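Pectate lyase (Paenibacillus sp. 0602, PDB 5GT5) cleaves polygalacturonate and partly methylated pectins by endo-acting elimination, probably with calcium as cofactor. Local coordinates at residues I239-S253 with Y270-G282. The protein carries 1 engineered substitution. Sequence-based numbering, arbitrary orientation.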
loop_
_atom_site.group_PDB
_atom_site.type_symbol
_atom_site.label_atom_id
_atom_site.label_comp_id
_atom_site.label_asym_id
_atom_site.label_seq_id
_atom_site.Cartn_x
_atom_site.Cartn_y
_atom_site.Cartn_z
ATOM N N ILE A 239 -2.644 -21.794 -35.850
ATOM C CA ILE A 239 -2.625 -20.336 -35.747
ATOM C C ILE A 239 -3.358 -19.881 -34.464
ATOM O O ILE A 239 -2.976 -18.898 -33.811
ATOM C CB ILE A 239 -3.202 -19.670 -37.029
ATOM C CG1 ILE A 239 -2.302 -19.992 -38.240
ATOM C CG2 ILE A 239 -3.431 -18.168 -36.807
ATOM C CD1 ILE A 239 -3.022 -19.943 -39.561
ATOM N N SER A 240 -4.390 -20.614 -34.076
ATOM C CA SER A 240 -5.152 -20.303 -32.860
ATOM C C SER A 240 -4.448 -20.782 -31.612
ATOM O O SER A 240 -4.902 -20.456 -30.527
ATOM C CB SER A 240 -6.533 -20.961 -32.889
ATOM O OG SER A 240 -7.298 -20.531 -33.992
ATOM N N GLY A 241 -3.365 -21.536 -31.738
ATOM C CA GLY A 241 -2.713 -22.098 -30.563
ATOM C C GLY A 241 -2.057 -21.081 -29.670
ATOM O O GLY A 241 -2.080 -21.229 -28.445
ATOM N N SER A 242 -1.441 -20.065 -30.248
ATOM C CA SER A 242 -0.802 -19.026 -29.426
ATOM C C SER A 242 -1.804 -18.110 -28.731
ATOM O O SER A 242 -2.944 -17.948 -29.169
ATOM C CB SER A 242 0.184 -18.206 -30.266
ATOM O OG SER A 242 -0.406 -17.726 -31.451
ATOM N N GLN A 243 -1.376 -17.567 -27.595
ATOM C CA GLN A 243 -2.252 -16.701 -26.789
ATOM C C GLN A 243 -2.170 -15.271 -27.304
ATOM O O GLN A 243 -1.083 -14.743 -27.498
ATOM C CB GLN A 243 -1.783 -16.777 -25.329
ATOM C CG GLN A 243 -2.383 -15.708 -24.409
ATOM C CD GLN A 243 -3.889 -15.809 -24.287
ATOM O OE1 GLN A 243 -4.481 -16.852 -24.633
ATOM N NE2 GLN A 243 -4.521 -14.753 -23.781
ATOM N N LYS A 244 -3.301 -14.629 -27.555
ATOM C CA LYS A 244 -3.278 -13.296 -28.201
ATOM C C LYS A 244 -2.782 -12.191 -27.279
ATOM O O LYS A 244 -2.042 -11.315 -27.705
ATOM C CB LYS A 244 -4.674 -12.948 -28.726
ATOM C CG LYS A 244 -4.797 -11.648 -29.505
ATOM C CD LYS A 244 -4.016 -11.733 -30.798
ATOM C CE LYS A 244 -4.726 -12.605 -31.828
ATOM N NZ LYS A 244 -4.016 -12.608 -33.152
ATOM N N LYS A 245 -3.176 -12.216 -26.014
ATOM C CA LYS A 245 -2.882 -11.103 -25.081
ATOM C C LYS A 245 -2.273 -11.597 -23.774
ATOM O O LYS A 245 -2.788 -12.537 -23.162
ATOM C CB LYS A 245 -4.178 -10.318 -24.741
ATOM C CG LYS A 245 -4.799 -9.558 -25.902
ATOM C CD LYS A 245 -6.256 -9.254 -25.619
ATOM C CE LYS A 245 -6.954 -8.597 -26.797
ATOM N NZ LYS A 245 -8.435 -8.786 -26.708
ATOM N N GLY A 246 -1.201 -10.951 -23.317
ATOM C CA GLY A 246 -0.576 -11.288 -22.056
ATOM C C GLY A 246 -1.063 -10.478 -20.864
ATOM O O GLY A 246 -2.047 -10.832 -20.221
ATOM N N HIS A 247 -0.356 -9.391 -20.548
ATOM C CA HIS A 247 -0.642 -8.523 -19.409
ATOM C C HIS A 247 -1.034 -7.108 -19.865
ATOM O O HIS A 247 -0.218 -6.407 -20.474
ATOM C CB HIS A 247 0.626 -8.329 -18.560
ATOM C CG HIS A 247 1.203 -9.589 -17.974
ATOM N ND1 HIS A 247 0.500 -10.413 -17.139
ATOM C CD2 HIS A 247 2.463 -10.093 -18.049
ATOM C CE1 HIS A 247 1.285 -11.425 -16.758
ATOM N NE2 HIS A 247 2.474 -11.246 -17.299
ATOM N N LEU A 248 -2.255 -6.692 -19.599
ATOM C CA LEU A 248 -2.686 -5.305 -19.792
ATOM C C LEU A 248 -2.501 -4.586 -18.476
ATOM O O LEU A 248 -3.172 -4.912 -17.493
ATOM C CB LEU A 248 -4.150 -5.258 -20.231
ATOM C CG LEU A 248 -4.672 -3.849 -20.541
ATOM C CD1 LEU A 248 -3.915 -3.198 -21.715
ATOM C CD2 LEU A 248 -6.172 -3.942 -20.820
ATOM N N VAL A 249 -1.559 -3.651 -18.439
ATOM C CA VAL A 249 -1.261 -2.903 -17.210
ATOM C C VAL A 249 -1.644 -1.443 -17.469
ATOM O O VAL A 249 -0.858 -0.672 -18.039
ATOM C CB VAL A 249 0.218 -3.049 -16.802
ATOM C CG1 VAL A 249 0.464 -2.385 -15.458
ATOM C CG2 VAL A 249 0.603 -4.542 -16.750
ATOM N N GLY A 250 -2.872 -1.087 -17.095
ATOM C CA GLY A 250 -3.466 0.209 -17.387
ATOM C C GLY A 250 -4.359 0.041 -18.578
ATOM O O GLY A 250 -3.885 -0.084 -19.730
ATOM N N ALA A 251 -5.658 0.029 -18.331
ATOM C CA ALA A 251 -6.595 -0.332 -19.399
ATOM C C ALA A 251 -7.237 0.822 -20.137
ATOM O O ALA A 251 -7.830 0.617 -21.179
ATOM C CB ALA A 251 -7.671 -1.248 -18.863
ATOM N N THR A 252 -7.154 2.029 -19.586
ATOM C CA THR A 252 -7.826 3.178 -20.192
ATOM C C THR A 252 -6.816 4.254 -20.553
ATOM O O THR A 252 -5.997 4.644 -19.728
ATOM C CB THR A 252 -8.847 3.762 -19.227
ATOM O OG1 THR A 252 -9.736 2.719 -18.780
ATOM C CG2 THR A 252 -9.669 4.890 -19.905
ATOM N N SER A 253 -6.890 4.775 -21.779
ATOM C CA SER A 253 -5.911 5.740 -22.233
ATOM C C SER A 253 -5.942 7.032 -21.387
ATOM O O SER A 253 -7.019 7.607 -21.103
ATOM C CB SER A 253 -6.168 6.043 -23.705
ATOM O OG SER A 253 -5.122 6.800 -24.240
ATOM N N TYR A 270 7.058 -16.960 -21.098
ATOM C CA TYR A 270 5.926 -16.583 -21.956
ATOM C C TYR A 270 6.099 -17.341 -23.255
ATOM O O TYR A 270 6.870 -16.914 -24.125
ATOM C CB TYR A 270 5.922 -15.059 -22.217
ATOM C CG TYR A 270 5.688 -14.263 -20.938
ATOM C CD1 TYR A 270 4.400 -14.014 -20.483
ATOM C CD2 TYR A 270 6.766 -13.783 -20.197
ATOM C CE1 TYR A 270 4.177 -13.341 -19.278
ATOM C CE2 TYR A 270 6.565 -13.068 -19.014
ATOM C CZ TYR A 270 5.264 -12.864 -18.558
ATOM O OH TYR A 270 5.075 -12.172 -17.387
ATOM N N LYS A 271 5.446 -18.506 -23.360
ATOM C CA LYS A 271 5.599 -19.370 -24.507
ATOM C C LYS A 271 4.434 -19.198 -25.454
ATOM O O LYS A 271 3.284 -19.487 -25.099
ATOM C CB LYS A 271 5.695 -20.826 -24.042
ATOM C CG LYS A 271 5.971 -21.776 -25.205
ATOM C CD LYS A 271 6.046 -23.243 -24.742
ATOM C CE LYS A 271 6.208 -24.204 -25.929
ATOM N NZ LYS A 271 4.909 -24.710 -26.476
ATOM N N ASP A 272 4.740 -18.700 -26.658
ATOM C CA ASP A 272 3.727 -18.486 -27.681
ATOM C C ASP A 272 2.634 -17.559 -27.180
ATOM O O ASP A 272 1.432 -17.807 -27.362
ATOM C CB ASP A 272 3.179 -19.828 -28.180
ATOM C CG ASP A 272 4.278 -20.701 -28.749
ATOM O OD1 ASP A 272 5.077 -20.169 -29.562
ATOM O OD2 ASP A 272 4.346 -21.898 -28.364
ATOM N N ILE A 273 3.080 -16.458 -26.565
ATOM C CA ILE A 273 2.229 -15.335 -26.219
ATOM C C ILE A 273 2.515 -14.241 -27.252
ATOM O O ILE A 273 3.662 -13.847 -27.430
ATOM C CB ILE A 273 2.552 -14.825 -24.780
ATOM C CG1 ILE A 273 2.638 -15.996 -23.785
ATOM C CG2 ILE A 273 1.569 -13.741 -24.385
ATOM C CD1 ILE A 273 1.373 -16.866 -23.678
ATOM N N GLN A 274 1.484 -13.774 -27.935
ATOM C CA GLN A 274 1.679 -12.889 -29.094
ATOM C C GLN A 274 1.978 -11.447 -28.751
ATOM O O GLN A 274 2.486 -10.708 -29.586
ATOM C CB GLN A 274 0.432 -12.893 -29.970
ATOM C CG GLN A 274 0.178 -14.223 -30.700
ATOM C CD GLN A 274 -0.979 -14.116 -31.683
ATOM O OE1 GLN A 274 -1.399 -13.017 -32.082
ATOM N NE2 GLN A 274 -1.511 -15.267 -32.070
ATOM N N ASP A 275 1.614 -10.999 -27.551
ATOM C CA ASP A 275 1.534 -9.552 -27.293
ATOM C C ASP A 275 1.467 -9.281 -25.803
ATOM O O ASP A 275 1.053 -10.141 -25.014
ATOM C CB ASP A 275 0.258 -9.020 -27.990
ATOM C CG ASP A 275 0.237 -7.514 -28.223
ATOM O OD1 ASP A 275 1.240 -6.790 -27.981
ATOM O OD2 ASP A 275 -0.836 -7.051 -28.684
ATOM N N ARG A 276 1.870 -8.073 -25.423
ATOM C CA ARG A 276 1.659 -7.521 -24.078
ATOM C C ARG A 276 2.478 -8.241 -23.017
ATOM O O ARG A 276 1.945 -8.809 -22.056
ATOM C CB ARG A 276 0.177 -7.497 -23.707
ATOM C CG ARG A 276 -0.731 -6.860 -24.748
ATOM C CD ARG A 276 -2.112 -6.671 -24.112
ATOM N NE ARG A 276 -3.054 -6.048 -25.049
ATOM C CZ ARG A 276 -4.372 -5.967 -24.812
ATOM N NH1 ARG A 276 -4.884 -6.504 -23.728
ATOM N NH2 ARG A 276 -5.168 -5.389 -25.702
ATOM N N MET A 277 3.796 -8.167 -23.159
ATOM C CA MET A 277 4.687 -8.780 -22.155
ATOM C C MET A 277 5.653 -7.780 -21.514
ATOM O O MET A 277 6.868 -7.891 -21.678
ATOM C CB MET A 277 5.473 -9.922 -22.798
ATOM C CG MET A 277 4.576 -11.132 -23.149
ATOM S SD MET A 277 5.393 -12.331 -24.222
ATOM C CE MET A 277 5.298 -11.454 -25.772
ATOM N N PRO A 278 5.120 -6.776 -20.788
ATOM C CA PRO A 278 3.725 -6.373 -20.595
ATOM C C PRO A 278 3.336 -5.296 -21.593
ATOM O O PRO A 278 4.179 -4.836 -22.376
ATOM C CB PRO A 278 3.743 -5.795 -19.191
ATOM C CG PRO A 278 5.096 -5.049 -19.176
ATOM C CD PRO A 278 6.033 -5.884 -20.034
ATOM N N ARG A 279 2.063 -4.895 -21.589
ATOM C CA ARG A 279 1.688 -3.617 -22.203
ATOM C C ARG A 279 1.364 -2.637 -21.082
ATOM O O ARG A 279 0.402 -2.828 -20.329
ATOM C CB ARG A 279 0.463 -3.758 -23.102
ATOM C CG ARG A 279 0.177 -2.472 -23.904
ATOM C CD ARG A 279 -1.321 -2.329 -24.178
ATOM N NE ARG A 279 -1.537 -1.326 -25.212
ATOM C CZ ARG A 279 -1.467 -0.016 -25.011
ATOM N NH1 ARG A 279 -1.218 0.493 -23.798
ATOM N NH2 ARG A 279 -1.659 0.782 -26.063
ATOM N N LEU A 280 2.161 -1.580 -20.979
ATOM C CA LEU A 280 2.006 -0.600 -19.904
ATOM C C LEU A 280 1.519 0.752 -20.398
ATOM O O LEU A 280 1.965 1.228 -21.435
ATOM C CB LEU A 280 3.364 -0.384 -19.243
ATOM C CG LEU A 280 3.382 0.650 -18.105
ATOM C CD1 LEU A 280 2.543 0.197 -16.892
ATOM C CD2 LEU A 280 4.839 0.851 -17.680
ATOM N N ARG A 281 0.635 1.391 -19.624
ATOM C CA ARG A 281 0.341 2.824 -19.746
ATOM C C ARG A 281 0.796 3.522 -18.471
ATOM O O ARG A 281 0.482 3.071 -17.364
ATOM C CB ARG A 281 -1.167 3.068 -19.864
ATOM C CG ARG A 281 -1.775 2.675 -21.168
ATOM C CD ARG A 281 -3.270 3.019 -21.172
ATOM N NE ARG A 281 -3.781 2.977 -22.525
ATOM C CZ ARG A 281 -4.381 1.947 -23.104
ATOM N NH1 ARG A 281 -4.595 0.805 -22.448
ATOM N NH2 ARG A 281 -4.782 2.055 -24.363
ATOM N N GLY A 282 1.532 4.634 -18.612
ATOM C CA GLY A 282 1.709 5.582 -17.503
ATOM C C GLY A 282 2.617 5.262 -16.328
ATOM O O GLY A 282 3.293 6.140 -15.807
HETATM O O HOH W 1 -2.869 -8.740 -29.223
HETATM O O HOH W 2 -4.072 -8.574 -21.759
HETATM O O HOH W 3 -1.470 -0.823 -21.155
#
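Gln274 spans two side chains of 239-253: its NE2 donates to Ser242 OG (2.8 Å, nearly straight and in the amide plane), and its OE1 accepts from Lys244 NZ at 2.9 Å. Lys244 reaches it by bending back at chi2 and chi3 (66° and 74°), which lays CD and CE alongside the same oxygen. OE1 also accepts from Thr322 N. An alanine here would probably leave Ser242 OG, the Lys244 ammonium and Thr322 N each without this mate. At the other end, Arg281 NH1 donates in its guanidinium plane to Gly250 O (2.9 Å); Ser253 N lies over one guanidinium face, Arg279 NH1 over the other, and Glu330 pairs with NE. Between these ends His247 NE2 meets Tyr270 OH at 2.8 Å, the hydroxyl in the imidazole plane at its edge; the ring planes stand at 87°, rim to rim, neither over the other's face. His247 ND1 donates to Val177 O. Backbone bonds run from Gln243 N to Asp272 O and on to the parallel pairing of Leu248-Val249 with Arg279-Leu280, past the cis peptide before Pro278. Arg276, probably the catalytic residue, extends its guanidinium between Lys245 CG, 3.7 Å above its centre, and Leu248 CD1 toward the rim of the opposite face. Val249 CG1 packs against Leu280 CD1 at 3.6 Å. Lys245 NZ is salt-bridged to Asp174, a likely calcium ligand, so these parallel beta-helix turns tie the probable catalytic arginine to the metal site through aliphatic packing, and that carboxylate probably offsets part of the nearby lysine charge.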